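Local atomic coordinates of 1-deoxy-D-xylulose 5-phosphate reductoisomerase (PDB entry 4ZQG), a protein that catalyses the NAD(P)H- and divalent metal-dependent conversion of 1-deoxy-D-xylulose 5-phosphate to 2-C-methyl-D-erythritol 4-phosphate in the MEP isoprenoid pathway and is inhibited by fosmidomycin. Residues 128-133 / 338-343; 234-239 / 324-329. One frame throughout, in Å; residues are numbered along the deposited sequence.

Contacts 1 and 2 lie with their centres about 9 Å apart and join the dinucleotide-binding and metal-binding parts of the enzyme to its C-terminal helices. Segment 128-133 carries Glu-130, which binds the nicotinamide ribose of the NAD, and segment 234-239 carries Glu-235, a magnesium ligand. A salt bridge connects them directly, Lys-129 NZ standing 2.9 Å from Glu-235 OE2. Apolar packing joins Leu-339 CD2 to Ile-237 CD1 at 3.8 Å, and Val-133 CG2 also packs, at 3.5 Å, against the carbonyl O of Leu-234. The C-terminal partners of the two contacts, helices 333-351 and 320-331, are consecutive in the chain. Fosmidomycin touches both Lys-129 and Glu-235.

Contact 1: 128-133 / 338-343; sequences NKESLV and ALNTAN. With NAD (nicotinamide-adenine-dinucleotide), chain C.
Glu-130 and Val-133, one turn apart on helix 130-146, receive the side chain of Asn-340 from helix 333-351. Their side chains touch it at different levels. CG1 of Val-133 meets the methylene, 3.7 Å from Asn-340 CB, whereas the amide further out lies against the aliphatic part of Glu-130, with Asn-340 OD1 3.6 Å from Glu-130 CG. Glu-130 and Asn-340 cross at about a right angle, their carboxylate and amide planes 58° apart, and the contact between them is van der Waals packing. The amide nitrogen of Asn-340 is instead hydrogen-bonded to Glu-344, one turn further along its own helix.

Glu-130 turns its polar end to the cofactor. A bend at chi2 (89°) carries the carboxylate away from the asparagine, and Glu-130 OE1 accepts a hydrogen bond of 2.6 Å from O3D of the NAD ribose. The segment follows strand 123-126 of the seven-stranded parallel sheet, the Rossmann-type domain, and so brings a strand-to-helix turn to the dinucleotide. In that turn Asn-128 gives Glu-130 OE1 a second, weak bond from ND2, at 3.1 Å; the same ND2 is also bonded to the carbonyl of Gly-107. Ser-131 OG donates to Asn-128 OD1 at 2.6 Å from above the carbonyl plane, 38° out of it, and is bonded in turn to Thr-114. Around the nicotinamide ribose, Lys-129 passes close to the second hydroxyl, its CE 3.8 Å from NAD O2D, before NZ forms a salt bridge with Asp-154 and a hydrogen bond with Asn-231.

Contact 2: 234-239 / 324-329; sequences LELIEA and LARYAA. With MG (magnesium ion), chain D.
Leu-236 reaches from helix 230-243 to the guanidinium of Arg-326 on helix 320-331, while Ile-237 beside it packs against two alanines. The short helical segments run roughly parallel, at 27° to each other, with their axes 9.1 Å apart. This is close helix packing between the metal-binding part of the enzyme and its C-terminal helical domain.

Arg-326 can be followed outward from its backbone. Arg-326 CB is 4.0 Å from Leu-236 CD2, and CG lies at much the same range from that methyl. The chain leaves with CG anti to the backbone N (chi1 -162°), then folds at chi3 (-70°), which swings the guanidinium back over the leucine. NE stays near the edge of van der Waals range, and Arg-326 CZ comes to 3.7 Å from Leu-236 CD2, the methyl sitting over the centre of one face of the flat group. At the tip, Arg-326 NH2 also approaches the other methyl, 4.1 Å from Leu-236 CD1, and it pairs with Glu-247 in a salt bridge and with the carbonyl of Ile-250.

Ile-237 closes the other part of the interface. Ile-237 CG1 is 3.8 Å from Ala-329 CB, and Ile-237 CD1 lies 3.8 Å from the backbone O of Ala-325. One residue before the leucine, Glu-235 points to the active site, where Glu-235 OE2 binds magnesium at 2.1 Å together with Asp-154 and Glu-156.

The guanidinium thus offers its face to a hydrocarbon group and its N-H groups to polar partners, an arrangement in which the charge is probably balanced mainly by Glu-247, with Leu-236 contributing hydrocarbon contact.

Contact 1: 128-133 / 338-343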
# COMPACT_ATOMS: atom_id res chain seq x y z
N ASN A 128 -3.36 -9.41 21.17
CA ASN A 128 -3.16 -8.91 22.51
C ASN A 128 -2.06 -7.84 22.61
O ASN A 128 -0.87 -8.14 22.83
CB ASN A 128 -2.81 -10.12 23.36
CG ASN A 128 -2.46 -9.76 24.74
OD1 ASN A 128 -1.51 -10.32 25.29
ND2 ASN A 128 -3.21 -8.84 25.32
N LYS A 129 -2.49 -6.59 22.47
CA LYS A 129 -1.57 -5.42 22.39
C LYS A 129 -1.08 -4.98 23.78
O LYS A 129 0.04 -4.48 23.90
CB LYS A 129 -2.24 -4.23 21.69
CG LYS A 129 -3.46 -3.70 22.45
CD LYS A 129 -4.22 -2.66 21.66
CE LYS A 129 -4.71 -3.20 20.35
NZ LYS A 129 -5.80 -2.33 19.83
N GLU A 130 -1.90 -5.19 24.81
CA GLU A 130 -1.47 -4.94 26.16
C GLU A 130 -0.16 -5.69 26.51
O GLU A 130 0.63 -5.23 27.31
CB GLU A 130 -2.60 -5.22 27.15
CG GLU A 130 -3.88 -4.40 26.88
CD GLU A 130 -4.90 -5.06 25.90
OE1 GLU A 130 -4.51 -5.98 25.14
OE2 GLU A 130 -6.09 -4.66 25.87
N SER A 131 0.10 -6.81 25.86
CA SER A 131 1.40 -7.47 26.06
C SER A 131 2.64 -6.64 25.70
O SER A 131 3.65 -6.66 26.37
CB SER A 131 1.44 -8.75 25.25
OG SER A 131 0.93 -9.80 26.05
N LEU A 132 2.56 -5.94 24.58
CA LEU A 132 3.64 -5.11 24.12
C LEU A 132 3.67 -3.74 24.84
O LEU A 132 4.76 -3.25 25.14
CB LEU A 132 3.55 -4.96 22.59
CG LEU A 132 4.63 -5.66 21.76
CD1 LEU A 132 5.18 -6.96 22.28
CD2 LEU A 132 4.08 -5.90 20.39
N VAL A 133 2.52 -3.15 25.14
CA VAL A 133 2.47 -1.91 25.90
C VAL A 133 3.11 -2.08 27.26
O VAL A 133 3.67 -1.15 27.82
CB VAL A 133 1.03 -1.45 26.14
CG1 VAL A 133 0.95 -0.30 27.11
CG2 VAL A 133 0.34 -1.07 24.85
N ALA A 338 1.88 2.09 33.96
CA ALA A 338 1.00 3.02 34.63
C ALA A 338 -0.15 3.31 33.69
O ALA A 338 -1.28 3.23 34.10
CB ALA A 338 1.74 4.31 35.00
N LEU A 339 0.15 3.61 32.43
CA LEU A 339 -0.88 4.00 31.47
C LEU A 339 -1.92 2.92 31.23
O LEU A 339 -3.11 3.16 31.35
CB LEU A 339 -0.29 4.36 30.11
CG LEU A 339 -1.30 4.76 29.02
CD1 LEU A 339 -1.49 6.27 28.96
CD2 LEU A 339 -0.88 4.23 27.66
N ASN A 340 -1.44 1.75 30.84
CA ASN A 340 -2.31 0.67 30.44
C ASN A 340 -3.18 0.13 31.58
O ASN A 340 -4.40 0.01 31.43
CB ASN A 340 -1.51 -0.48 29.90
CG ASN A 340 -2.40 -1.63 29.55
OD1 ASN A 340 -3.38 -1.45 28.82
ND2 ASN A 340 -2.14 -2.80 30.14
N THR A 341 -2.53 -0.16 32.71
CA THR A 341 -3.22 -0.57 33.92
C THR A 341 -4.15 0.49 34.48
O THR A 341 -5.30 0.20 34.76
CB THR A 341 -2.25 -1.01 35.02
OG1 THR A 341 -1.42 -2.06 34.51
CG2 THR A 341 -3.00 -1.51 36.20
N ALA A 342 -3.71 1.72 34.65
CA ALA A 342 -4.66 2.70 35.14
C ALA A 342 -5.89 2.59 34.25
O ALA A 342 -6.99 2.43 34.74
CB ALA A 342 -4.09 4.11 35.13
N ASN A 343 -5.68 2.56 32.93
CA ASN A 343 -6.77 2.53 31.95
C ASN A 343 -7.62 1.26 32.08
O ASN A 343 -8.84 1.34 32.04
CB ASN A 343 -6.19 2.68 30.53
CG ASN A 343 -7.22 2.54 29.43
OD1 ASN A 343 -8.00 3.49 29.13
ND2 ASN A 343 -7.22 1.35 28.79
PA NAD C . -12.67 -10.47 24.13
O1A NAD C . -12.98 -9.71 25.38
O2A NAD C . -13.71 -10.66 23.05
O5B NAD C . -11.98 -11.90 24.44
C5B NAD C . -10.86 -12.07 25.31
C4B NAD C . -10.44 -13.54 25.37
O4B NAD C . -9.44 -13.65 26.41
C3B NAD C . -11.58 -14.51 25.72
O3B NAD C . -11.46 -15.76 25.03
C2B NAD C . -11.41 -14.71 27.21
O2B NAD C . -11.74 -16.03 27.64
C1B NAD C . -9.94 -14.44 27.49
N9A NAD C . -9.74 -13.78 28.81
C8A NAD C . -10.40 -12.69 29.25
N7A NAD C . -9.99 -12.34 30.50
C5A NAD C . -9.06 -13.22 30.88
C6A NAD C . -8.26 -13.38 32.11
N6A NAD C . -8.40 -12.51 33.16
N1A NAD C . -7.41 -14.43 32.11
C2A NAD C . -7.31 -15.30 31.07
N3A NAD C . -8.02 -15.22 29.92
C4A NAD C . -8.90 -14.19 29.77
O3 NAD C . -11.37 -9.72 23.51
PN NAD C . -11.07 -9.28 21.98
O1N NAD C . -11.95 -8.07 21.74
O2N NAD C . -11.06 -10.53 21.13
O5D NAD C . -9.56 -8.79 22.22
C5D NAD C . -8.47 -9.71 22.26
C4D NAD C . -7.14 -8.96 22.12
O4D NAD C . -6.88 -8.59 20.77
C3D NAD C . -7.17 -7.67 22.92
O3D NAD C . -5.86 -7.47 23.44
C2D NAD C . -7.57 -6.61 21.92
O2D NAD C . -7.13 -5.31 22.33
C1D NAD C . -6.92 -7.16 20.64
N1N NAD C . -7.64 -6.75 19.42
C2N NAD C . -8.93 -7.12 19.22
C3N NAD C . -9.62 -6.70 18.07
C7N NAD C . -11.05 -7.11 17.78
O7N NAD C . -11.50 -6.97 16.66
N7N NAD C . -11.80 -7.64 18.75
C4N NAD C . -8.96 -5.90 17.14
C5N NAD C . -7.65 -5.57 17.38
C6N NAD C . -7.00 -5.99 18.52

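Contact 2: 234-239 / 324-329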
# COMPACT_ATOMS: atom_id res chain seq x y z
N LEU A 234 -2.45 3.07 22.70
CA LEU A 234 -1.82 1.80 23.02
C LEU A 234 -1.18 1.27 21.76
O LEU A 234 -0.13 0.64 21.79
CB LEU A 234 -2.88 0.81 23.52
CG LEU A 234 -3.52 1.15 24.87
CD1 LEU A 234 -4.61 0.15 25.14
CD2 LEU A 234 -2.52 1.13 26.02
N GLU A 235 -1.89 1.48 20.66
CA GLU A 235 -1.42 1.06 19.36
C GLU A 235 -0.13 1.80 19.00
O GLU A 235 0.79 1.22 18.42
CB GLU A 235 -2.52 1.25 18.33
CG GLU A 235 -3.51 0.10 18.42
CD GLU A 235 -4.66 0.24 17.50
OE1 GLU A 235 -4.74 1.24 16.76
OE2 GLU A 235 -5.49 -0.64 17.56
N LEU A 236 -0.07 3.05 19.43
CA LEU A 236 1.14 3.85 19.28
C LEU A 236 2.32 3.18 19.99
O LEU A 236 3.41 3.01 19.39
CB LEU A 236 0.88 5.30 19.73
CG LEU A 236 2.06 6.19 19.97
CD1 LEU A 236 2.84 6.27 18.68
CD2 LEU A 236 1.61 7.58 20.38
N ILE A 237 2.13 2.75 21.24
CA ILE A 237 3.21 2.10 21.94
C ILE A 237 3.52 0.73 21.36
O ILE A 237 4.69 0.38 21.21
CB ILE A 237 2.90 2.01 23.42
CG1 ILE A 237 2.85 3.42 24.00
CG2 ILE A 237 3.94 1.17 24.14
CD1 ILE A 237 1.84 3.56 25.13
N GLU A 238 2.48 -0.03 20.99
CA GLU A 238 2.64 -1.32 20.28
C GLU A 238 3.51 -1.15 19.04
O GLU A 238 4.45 -1.93 18.83
CB GLU A 238 1.27 -1.94 19.88
CG GLU A 238 1.31 -3.33 19.19
CD GLU A 238 -0.09 -3.95 18.85
OE1 GLU A 238 -0.25 -5.21 18.96
OE2 GLU A 238 -1.03 -3.21 18.45
N ALA A 239 3.22 -0.13 18.24
CA ALA A 239 3.98 0.14 17.03
C ALA A 239 5.47 0.42 17.28
O ALA A 239 6.35 -0.11 16.57
CB ALA A 239 3.36 1.29 16.28
N LEU A 324 -1.81 11.48 26.39
CA LEU A 324 -1.21 10.85 27.56
C LEU A 324 -0.44 9.61 27.16
O LEU A 324 0.56 9.26 27.78
CB LEU A 324 -2.26 10.56 28.61
CG LEU A 324 -3.07 11.78 29.10
CD1 LEU A 324 -4.32 11.38 29.85
CD2 LEU A 324 -2.22 12.67 29.98
N ALA A 325 -0.88 8.95 26.10
CA ALA A 325 -0.14 7.79 25.64
C ALA A 325 1.18 8.13 25.00
O ALA A 325 2.16 7.37 25.13
CB ALA A 325 -0.98 7.00 24.66
N ARG A 326 1.20 9.26 24.30
CA ARG A 326 2.44 9.69 23.68
C ARG A 326 3.41 10.06 24.78
O ARG A 326 4.53 9.57 24.82
CB ARG A 326 2.21 10.83 22.69
CG ARG A 326 3.40 11.00 21.73
CD ARG A 326 3.16 12.07 20.69
NE ARG A 326 2.16 11.66 19.73
CZ ARG A 326 2.39 10.84 18.71
NH1 ARG A 326 1.38 10.52 17.88
NH2 ARG A 326 3.60 10.33 18.52
N TYR A 327 2.95 10.89 25.71
CA TYR A 327 3.71 11.24 26.89
C TYR A 327 4.28 10.01 27.53
O TYR A 327 5.46 9.95 27.84
CB TYR A 327 2.83 12.02 27.84
CG TYR A 327 3.45 12.30 29.20
CD1 TYR A 327 4.75 12.81 29.33
CD2 TYR A 327 2.72 12.06 30.38
CE1 TYR A 327 5.29 13.07 30.58
CE2 TYR A 327 3.25 12.32 31.63
CZ TYR A 327 4.54 12.82 31.73
OH TYR A 327 5.05 13.07 32.99
N ALA A 328 3.47 8.97 27.68
CA ALA A 328 3.93 7.75 28.33
C ALA A 328 4.93 7.03 27.46
O ALA A 328 5.94 6.54 27.94
CB ALA A 328 2.75 6.85 28.68
N ALA A 329 4.68 6.97 26.15
CA ALA A 329 5.63 6.32 25.26
C ALA A 329 7.02 6.92 25.38
O ALA A 329 8.00 6.19 25.37
CB ALA A 329 5.15 6.41 23.83
MG MG D . -6.30 -1.91 16.03